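Local atomic coordinates of short chain dehydrogenase (Mycobacterium smegmatis, PDB entry 3UCX), a protein that probably acts as an oxidoreductase of the short-chain dehydrogenase family, with a substrate that is not specified. Residues Gly35-Leu40 / Gly59-Ser64; Ser147-His152 / Met162-Leu167. All coordinates share one frame; numbering follows the deposited sequence.

In the fold
Both contacts belong to one Rossmann-type fold but sit on opposite sides of its centre, their own centres about 30 Å apart and nearest atoms about 17 Å. Contact 1 is partly buried: it pairs the outermost strand 62-66 with strand 37-42, and its chemistry is mainly polar, a backbone ladder leading to one aspartate shared by two arginines, with small apolar contacts flanking the ladder. Contact 2 is buried and has no direct hydrogen bond across it; aliphatic carbons of the loop after strand 141-145 lie against a lysine stem on helix 158-179. The two hold no element in common. The first builds the sheet, whereas the second probably lies at the catalytic centre.

Contact 1: residues Gly35-Leu40 / Gly59-Ser64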
loop_
_atom_site.group_PDB
_atom_site.type_symbol
_atom_site.label_atom_id
_atom_site.label_comp_id
_atom_site.label_asym_id
_atom_site.label_seq_id
_atom_site.Cartn_x
_atom_site.Cartn_y
_atom_site.Cartn_z
ATOM N N GLY A 35 4.071 -26.473 -23.010
ATOM C CA GLY A 35 3.419 -26.612 -24.309
ATOM C C GLY A 35 3.455 -25.393 -25.211
ATOM O O GLY A 35 2.846 -25.413 -26.287
ATOM N N ALA A 36 4.156 -24.331 -24.794
ATOM C CA ALA A 36 4.228 -23.093 -25.587
ATOM C C ALA A 36 5.306 -23.173 -26.660
ATOM O O ALA A 36 6.311 -23.871 -26.493
ATOM C CB ALA A 36 4.480 -21.868 -24.682
ATOM N N ASP A 37 5.077 -22.478 -27.777
ATOM C CA ASP A 37 6.143 -22.124 -28.694
ATOM C C ASP A 37 6.608 -20.730 -28.369
ATOM O O ASP A 37 5.819 -19.914 -27.915
ATOM C CB ASP A 37 5.661 -22.171 -30.138
ATOM C CG ASP A 37 5.343 -23.577 -30.584
ATOM O OD1 ASP A 37 6.158 -24.491 -30.339
ATOM O OD2 ASP A 37 4.261 -23.770 -31.159
ATOM N N LEU A 38 7.881 -20.455 -28.637
ATOM C CA LEU A 38 8.526 -19.248 -28.149
ATOM C C LEU A 38 8.983 -18.314 -29.244
ATOM O O LEU A 38 9.410 -18.744 -30.310
ATOM C CB LEU A 38 9.765 -19.619 -27.317
ATOM C CG LEU A 38 9.586 -20.026 -25.854
ATOM C CD1 LEU A 38 9.249 -18.815 -24.998
ATOM C CD2 LEU A 38 8.555 -21.125 -25.693
ATOM N N VAL A 39 8.938 -17.030 -28.922
ATOM C CA VAL A 39 9.725 -15.998 -29.575
ATOM C C VAL A 39 10.702 -15.477 -28.538
ATOM O O VAL A 39 10.291 -15.060 -27.450
ATOM C CB VAL A 39 8.846 -14.824 -30.072
ATOM C CG1 VAL A 39 9.718 -13.738 -30.675
ATOM C CG2 VAL A 39 7.805 -15.344 -31.064
ATOM N N LEU A 40 11.985 -15.524 -28.864
ATOM C CA LEU A 40 13.032 -15.040 -27.977
ATOM C C LEU A 40 13.665 -13.776 -28.550
ATOM O O LEU A 40 14.178 -13.764 -29.686
ATOM C CB LEU A 40 14.091 -16.140 -27.768
ATOM C CG LEU A 40 13.568 -17.510 -27.328
ATOM C CD1 LEU A 40 14.664 -18.579 -27.361
ATOM C CD2 LEU A 40 12.880 -17.454 -25.967
ATOM N N GLY A 59 10.682 -30.296 -27.864
ATOM C CA GLY A 59 9.861 -30.620 -29.017
ATOM C C GLY A 59 9.054 -29.443 -29.529
ATOM O O GLY A 59 8.313 -29.580 -30.509
ATOM N N ARG A 60 9.199 -28.281 -28.890
ATOM C CA ARG A 60 8.486 -27.068 -29.319
ATOM C C ARG A 60 9.357 -26.231 -30.247
ATOM O O ARG A 60 10.500 -26.581 -30.522
ATOM C CB ARG A 60 8.078 -26.228 -28.097
ATOM C CG ARG A 60 7.227 -26.956 -27.079
ATOM C CD ARG A 60 6.004 -27.628 -27.659
ATOM N NE ARG A 60 5.150 -26.750 -28.454
ATOM C CZ ARG A 60 3.879 -27.023 -28.775
ATOM N NH1 ARG A 60 3.300 -28.154 -28.372
ATOM N NH2 ARG A 60 3.170 -26.155 -29.500
ATOM N N ARG A 61 8.828 -25.105 -30.717
ATOM C CA ARG A 61 9.573 -24.246 -31.619
ATOM C C ARG A 61 10.044 -22.972 -30.944
ATOM O O ARG A 61 9.398 -22.455 -30.015
ATOM C CB ARG A 61 8.724 -23.914 -32.849
ATOM C CG ARG A 61 8.565 -25.103 -33.790
ATOM C CD ARG A 61 7.545 -24.794 -34.866
ATOM N NE ARG A 61 6.232 -24.503 -34.279
ATOM C CZ ARG A 61 5.244 -23.870 -34.905
ATOM N NH1 ARG A 61 5.385 -23.452 -36.159
ATOM N NH2 ARG A 61 4.100 -23.654 -34.270
ATOM N N ALA A 62 11.185 -22.473 -31.405
ATOM C CA ALA A 62 11.714 -21.203 -30.921
ATOM C C ALA A 62 12.121 -20.318 -32.105
ATOM O O ALA A 62 12.880 -20.749 -32.967
ATOM C CB ALA A 62 12.899 -21.442 -29.993
ATOM N N LEU A 63 11.598 -19.093 -32.150
ATOM C CA LEU A 63 12.055 -18.076 -33.089
ATOM C C LEU A 63 12.952 -17.105 -32.334
ATOM O O LEU A 63 12.501 -16.462 -31.364
ATOM C CB LEU A 63 10.859 -17.314 -33.663
ATOM C CG LEU A 63 11.123 -16.202 -34.684
ATOM C CD1 LEU A 63 11.514 -16.814 -36.029
ATOM C CD2 LEU A 63 9.882 -15.316 -34.821
ATOM N N SER A 64 14.199 -16.965 -32.789
ATOM C CA SER A 64 15.156 -16.063 -32.154
ATOM C C SER A 64 15.285 -14.817 -33.008
ATOM O O SER A 64 15.550 -14.923 -34.205
ATOM C CB SER A 64 16.529 -16.731 -32.003
ATOM O OG SER A 64 16.419 -17.873 -31.172
HETATM O O HOH W 1 5.150 -26.610 -31.939
#
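Asp37 is clasped by Arg60 and Arg61, each of its carboxylate oxygens accepting from both. OD1 takes the backbone N of Arg61 at 2.8 Å and, from the opposite face of its plane, NE of Arg60 at 3.1 Å. OD2 of Asp37 is likewise met from opposite faces by Arg60 NH2 and Arg61 NH2, both at 3.1 Å. Arg60 therefore grips side-on, one nitrogen to each oxygen, with guanidinium and carboxylate planes 37° apart; the Arg61 guanidinium stands almost perpendicular to the carboxylate, at 89°. Bends at chi2 and chi3 fold Arg60 so that Gly35 O sits over one face of its guanidinium, 3.1 Å from CZ, too poorly angled for a hydrogen bond. NH2 of Arg60 also forms a salt bridge with Asp11, so this nitrogen is shared between two carboxylates. Looser is the Arg61 end: this side chain is exposed, and here water 1 donates to Asp37 OD1 and weakly accepts from Arg61 NE.

Close packing resumes along the strands, whose segment axes diverge by only 9°. Leu38 N bonds to Arg61 O, Leu63 N to Leu38 O at 2.9 Å, and Leu40 N to Leu63 O at 2.7 Å. Val39 and Leu63 share one face, under helix 72-85 and Tyr86; Leu40, Ala62 and Ser64 lie on the other, against helix 45-57. Parallel neighbours joined through that helix form a beta-alpha-beta unit, here the edge of the Rossmann fold.

Contact 2: residues Ser147-His152 / Met162-Leu167; sequences SMVVRH and MAKSAL
Val150 presses its CG1 onto the stem of Lys164, 3.7 Å from Lys164 CB, and the lysine can be traced outward from there. The same CB lies 4.0 Å from Val149 CG1, a touch made doubtful by a second conformer of that valine. With CG beside the backbone N (chi1 -71°) and a further bend at chi2, the chain turns along Ser147: CG and CD each lie 4.1 Å from Ser147 CB, and CE closes to 3.8 Å from that same carbon. The bend at chi4 (-95°) then turns NZ away from the serine, 6.1 Å from Ser147 OG, so amine and hydroxyl do not meet directly. Tyr160, also on helix 158-179, packs on Ser147, and its spacing to Lys164 matches the Tyr-x-x-x-Lys signature of short-chain dehydrogenases; Ser147, thirteen residues before the tyrosine, fits the family's serine. These three are thus probably the catalytic Ser, Tyr and Lys.

Ser147 OG accepts Val149 N at 3.1 Å and 168°, an ST turn that opens the 3-10 segment 148-151 and ties the hydroxyl to the loop backbone. At the other margin, water 2 donates both to Val150 O and, at 2.7 Å, to Ser165 OG, whose protein partner is Lys161 O. The same helix also packs on a second subunit, whose Ala169 touches Ser165.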
loop_
_atom_site.group_PDB
_atom_site.type_symbol
_atom_site.label_atom_id
_atom_site.label_comp_id
_atom_site.label_asym_id
_atom_site.label_seq_id
_atom_site.Cartn_x
_atom_site.Cartn_y
_atom_site.Cartn_z
ATOM N N SER A 147 10.431 -5.906 -9.684
ATOM C CA SER A 147 11.459 -6.133 -8.668
ATOM C C SER A 147 10.975 -5.774 -7.278
ATOM O O SER A 147 10.219 -4.828 -7.091
ATOM C CB SER A 147 12.708 -5.308 -8.964
ATOM O OG SER A 147 13.661 -5.375 -7.890
ATOM N N MET A 148 11.439 -6.551 -6.303
ATOM C CA MET A 148 11.265 -6.256 -4.868
ATOM C C MET A 148 11.671 -4.854 -4.457
ATOM O O MET A 148 11.210 -4.355 -3.451
ATOM C CB MET A 148 12.068 -7.284 -4.053
ATOM C CG MET A 148 11.721 -7.348 -2.583
ATOM S SD MET A 148 12.564 -8.706 -1.733
ATOM C CE MET A 148 14.259 -8.072 -1.697
ATOM N N VAL A 149 12.584 -4.234 -5.195
ATOM C CA VAL A 149 13.059 -2.890 -4.902
ATOM C C VAL A 149 11.913 -1.883 -4.751
ATOM O O VAL A 149 12.043 -0.895 -4.068
ATOM C CB VAL A 149 13.995 -2.395 -6.025
ATOM C CG1 VAL A 149 13.193 -2.003 -7.262
ATOM C CG2 VAL A 149 14.844 -1.240 -5.548
ATOM N N VAL A 150 10.778 -2.139 -5.408
ATOM C CA VAL A 150 9.665 -1.201 -5.272
ATOM C C VAL A 150 9.020 -1.246 -3.875
ATOM O O VAL A 150 8.244 -0.362 -3.516
ATOM C CB VAL A 150 8.605 -1.367 -6.383
ATOM C CG1 VAL A 150 9.259 -1.227 -7.767
ATOM C CG2 VAL A 150 7.841 -2.676 -6.238
ATOM N N ARG A 151 9.344 -2.279 -3.093
ATOM C CA ARG A 151 8.755 -2.477 -1.763
ATOM C C ARG A 151 9.561 -1.838 -0.635
ATOM O O ARG A 151 9.123 -1.867 0.517
ATOM C CB ARG A 151 8.601 -3.974 -1.482
ATOM C CG ARG A 151 7.749 -4.702 -2.514
ATOM C CD ARG A 151 6.311 -4.250 -2.492
ATOM N NE ARG A 151 5.431 -5.044 -3.351
ATOM C CZ ARG A 151 4.199 -4.670 -3.702
ATOM N NH1 ARG A 151 3.692 -3.512 -3.224
ATOM N NH2 ARG A 151 3.457 -5.452 -4.497
ATOM N N HIS A 152 10.728 -1.275 -0.953
ATOM C CA HIS A 152 11.565 -0.611 0.050
ATOM C C HIS A 152 12.217 0.629 -0.494
ATOM O O HIS A 152 12.004 0.985 -1.653
ATOM C CB HIS A 152 12.593 -1.602 0.676
ATOM C CG HIS A 152 13.617 -2.165 -0.288
ATOM N ND1 HIS A 152 14.733 -1.490 -0.660
ATOM C CD2 HIS A 152 13.713 -3.429 -0.882
ATOM C CE1 HIS A 152 15.476 -2.270 -1.488
ATOM N NE2 HIS A 152 14.841 -3.455 -1.625
ATOM N N MET A 162 13.376 3.739 -9.028
ATOM C CA MET A 162 12.686 4.761 -9.829
ATOM C C MET A 162 12.148 4.173 -11.130
ATOM O O MET A 162 10.970 4.347 -11.454
ATOM C CB MET A 162 13.585 5.948 -10.147
ATOM C CG MET A 162 12.996 6.919 -11.197
ATOM S SD MET A 162 14.255 8.022 -11.868
ATOM C CE MET A 162 14.590 8.955 -10.380
ATOM N N ALA A 163 13.005 3.473 -11.862
ATOM C CA ALA A 163 12.626 2.890 -13.153
ATOM C C ALA A 163 11.581 1.799 -12.966
ATOM O O ALA A 163 10.578 1.719 -13.712
ATOM C CB ALA A 163 13.860 2.334 -13.847
ATOM N N LYS A 164 11.823 0.936 -11.991
ATOM C CA LYS A 164 10.877 -0.144 -11.714
ATOM C C LYS A 164 9.507 0.364 -11.248
ATOM O O LYS A 164 8.472 -0.229 -11.588
ATOM C CB LYS A 164 11.480 -1.136 -10.741
ATOM C CG LYS A 164 12.609 -1.963 -11.388
ATOM C CD LYS A 164 12.031 -3.036 -12.293
ATOM C CE LYS A 164 12.960 -4.207 -12.541
ATOM N NZ LYS A 164 13.726 -4.028 -13.791
ATOM N N SER A 165 9.508 1.439 -10.477
ATOM C CA SER A 165 8.280 2.066 -10.004
ATOM C C SER A 165 7.504 2.695 -11.152
ATOM O O SER A 165 6.286 2.578 -11.219
ATOM C CB SER A 165 8.590 3.104 -8.947
ATOM O OG SER A 165 9.091 2.438 -7.778
ATOM N N ALA A 166 8.205 3.360 -12.050
ATOM C CA ALA A 166 7.572 3.913 -13.244
ATOM C C ALA A 166 6.956 2.757 -14.069
ATOM O O ALA A 166 5.822 2.863 -14.565
ATOM C CB ALA A 166 8.581 4.716 -14.083
ATOM N N LEU A 167 7.683 1.639 -14.176
ATOM C CA LEU A 167 7.189 0.461 -14.890
ATOM C C LEU A 167 5.933 -0.119 -14.238
ATOM O O LEU A 167 4.994 -0.514 -14.932
ATOM C CB LEU A 167 8.279 -0.603 -15.006
ATOM C CG LEU A 167 7.850 -2.010 -15.478
ATOM C CD1 LEU A 167 7.303 -2.025 -16.916
ATOM C CD2 LEU A 167 9.008 -2.992 -15.331
HETATM O O HOH W 2 8.269 2.189 -5.181
#